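Lectin-like protein (PDB 5ZBT) is of unknown function but, as the legume-lectin-like domain of an ERGIC-53-like membrane protein, may bind D-mannose. Local coordinates at residues N117-I122 with L139-V144. Numbering follows the deposited sequence.
Sequences NIYKGI and LKNDGV
G121 and N141 face each other as an antiparallel hydrogen-bonded pair, with G121 N to N141 O at 3.1 Å and N141 N to G121 O at 2.9 Å, and non-hydrogen-bonded pairs K120–D142 and I122–K140 flank them. The contact joins the loop leading into strand 122-127 to strand 135-142 and the residues after it, neighbours in one of the two antiparallel sheets of this legume-lectin-like domain. Beyond the D142 pair, G143 N donates to Y119 O with an N-H...O angle of 135°.

The Y119 ring lies over the N141 side chain. Its CG sits between the backbone N and the carbonyl carbon (chi1 65°); although CB points away from the partner strand, this torsion brings the ring back over N141, with its hydroxyl reaching L139. N141 CB meets one face, 3.6 Å from the ring centroid in a CH-pi contact, while the amide stands almost perpendicular to the ring (86°). At the ring's edge, Y119 OH gives a short hydrogen bond, 2.6 Å, to L139 O, reaching that oxygen from above its carbonyl plane. W101 packs edge-to-face with the same ring.

On the opposite face of the strand pair, K120 and D142 run side by side, CE of K120 3.7 Å from OD1 of D142; the ammonium stays beyond contact distance. K140 instead sends its NZ to a salt bridge with E152.

The N141 amide is fixed at both ends by the turn that follows it: OD1 accepts from V144 N in an Asx motif, and ND2 donates to V144 O, 2.8 Å away and nearly in the amide plane.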
loop_
_atom_site.group_PDB
_atom_site.type_symbol
_atom_site.label_atom_id
_atom_site.label_comp_id
_atom_site.label_asym_id
_atom_site.label_seq_id
_atom_site.Cartn_x
_atom_site.Cartn_y
_atom_site.Cartn_z
ATOM N N ASN A 117 0.561 -2.046 15.182
ATOM C CA ASN A 117 -0.855 -2.394 15.218
ATOM C C ASN A 117 -1.748 -1.275 15.752
ATOM O O ASN A 117 -2.968 -1.343 15.576
ATOM C CB ASN A 117 -1.065 -3.672 16.047
ATOM C CG ASN A 117 -0.298 -3.647 17.365
ATOM O OD1 ASN A 117 0.922 -3.517 17.382
ATOM N ND2 ASN A 117 -1.011 -3.763 18.468
ATOM N N ILE A 118 -1.195 -0.248 16.383
ATOM C CA ILE A 118 -1.964 0.913 16.829
ATOM C C ILE A 118 -1.638 2.076 15.906
ATOM O O ILE A 118 -0.461 2.399 15.709
ATOM C CB ILE A 118 -1.660 1.271 18.292
ATOM C CG1 ILE A 118 -2.050 0.097 19.196
ATOM C CG2 ILE A 118 -2.403 2.523 18.669
ATOM C CD1 ILE A 118 -1.535 0.187 20.599
ATOM N N TYR A 119 -2.675 2.682 15.318
ATOM C CA TYR A 119 -2.519 3.779 14.361
ATOM C C TYR A 119 -3.867 4.471 14.203
ATOM O O TYR A 119 -4.909 3.929 14.580
ATOM C CB TYR A 119 -1.993 3.285 12.992
ATOM C CG TYR A 119 -2.940 2.372 12.239
ATOM C CD1 TYR A 119 -2.963 1.004 12.490
ATOM C CD2 TYR A 119 -3.806 2.875 11.270
ATOM C CE1 TYR A 119 -3.838 0.156 11.800
ATOM C CE2 TYR A 119 -4.678 2.033 10.565
ATOM C CZ TYR A 119 -4.698 0.681 10.842
ATOM O OH TYR A 119 -5.571 -0.141 10.156
ATOM N N LYS A 120 -3.844 5.684 13.648
ATOM C CA LYS A 120 -5.084 6.397 13.349
ATOM C C LYS A 120 -5.149 6.649 11.844
ATOM O O LYS A 120 -4.359 7.423 11.298
ATOM C CB LYS A 120 -5.197 7.691 14.153
ATOM C CG LYS A 120 -6.597 8.305 14.120
ATOM C CD LYS A 120 -6.651 9.658 14.853
ATOM C CE LYS A 120 -7.190 9.493 16.292
ATOM N NZ LYS A 120 -6.395 10.203 17.359
ATOM N N GLY A 121 -6.073 5.994 11.177
ATOM C CA GLY A 121 -6.199 6.140 9.745
ATOM C C GLY A 121 -6.647 4.831 9.119
ATOM O O GLY A 121 -7.405 4.065 9.719
ATOM N N ILE A 122 -6.115 4.584 7.926
ATOM C CA ILE A 122 -6.574 3.511 7.055
ATOM C C ILE A 122 -5.358 2.700 6.632
ATOM O O ILE A 122 -4.330 3.274 6.241
ATOM C CB ILE A 122 -7.333 4.064 5.825
ATOM C CG1 ILE A 122 -8.732 4.516 6.217
ATOM C CG2 ILE A 122 -7.429 3.051 4.694
ATOM C CD1 ILE A 122 -9.200 5.739 5.455
ATOM N N LEU A 139 -8.689 -1.693 6.688
ATOM C CA LEU A 139 -8.794 -1.698 8.138
ATOM C C LEU A 139 -8.679 -0.257 8.604
ATOM O O LEU A 139 -7.583 0.306 8.592
ATOM C CB LEU A 139 -7.690 -2.552 8.751
ATOM C CG LEU A 139 -7.966 -3.127 10.132
ATOM C CD1 LEU A 139 -9.324 -3.726 10.120
ATOM C CD2 LEU A 139 -6.962 -4.199 10.440
ATOM N N LYS A 140 -9.797 0.343 9.002
ATOM C CA LYS A 140 -9.778 1.683 9.579
ATOM C C LYS A 140 -9.648 1.569 11.090
ATOM O O LYS A 140 -10.387 0.812 11.726
ATOM C CB LYS A 140 -11.035 2.476 9.221
ATOM C CG LYS A 140 -11.031 3.901 9.746
ATOM C CD LYS A 140 -12.063 4.749 9.032
ATOM C CE LYS A 140 -11.824 6.239 9.272
ATOM N NZ LYS A 140 -12.208 6.659 10.667
ATOM N N ASN A 141 -8.704 2.314 11.648
ATOM C CA ASN A 141 -8.367 2.274 13.061
ATOM C C ASN A 141 -8.493 3.673 13.652
ATOM O O ASN A 141 -8.155 4.669 13.002
ATOM C CB ASN A 141 -6.938 1.730 13.259
ATOM C CG ASN A 141 -6.616 1.410 14.716
ATOM O OD1 ASN A 141 -7.424 1.656 15.627
ATOM N ND2 ASN A 141 -5.424 0.834 14.941
ATOM N N ASP A 142 -8.988 3.741 14.883
ATOM C CA ASP A 142 -9.158 4.990 15.616
ATOM C C ASP A 142 -8.161 5.096 16.775
ATOM O O ASP A 142 -8.484 5.591 17.853
ATOM C CB ASP A 142 -10.600 5.104 16.116
ATOM C CG ASP A 142 -10.934 6.501 16.646
ATOM O OD1 ASP A 142 -10.286 7.483 16.192
ATOM O OD2 ASP A 142 -11.831 6.610 17.526
ATOM N N GLY A 143 -6.940 4.607 16.580
ATOM C CA GLY A 143 -5.946 4.648 17.639
ATOM C C GLY A 143 -6.018 3.551 18.689
ATOM O O GLY A 143 -5.541 3.745 19.814
ATOM N N VAL A 144 -6.571 2.386 18.363
ATOM C CA VAL A 144 -6.639 1.290 19.320
ATOM C C VAL A 144 -5.852 0.099 18.787
ATOM O O VAL A 144 -5.478 0.032 17.613
ATOM C CB VAL A 144 -8.090 0.870 19.639
ATOM C CG1 VAL A 144 -8.947 2.087 19.979
ATOM C CG2 VAL A 144 -8.682 0.086 18.464
#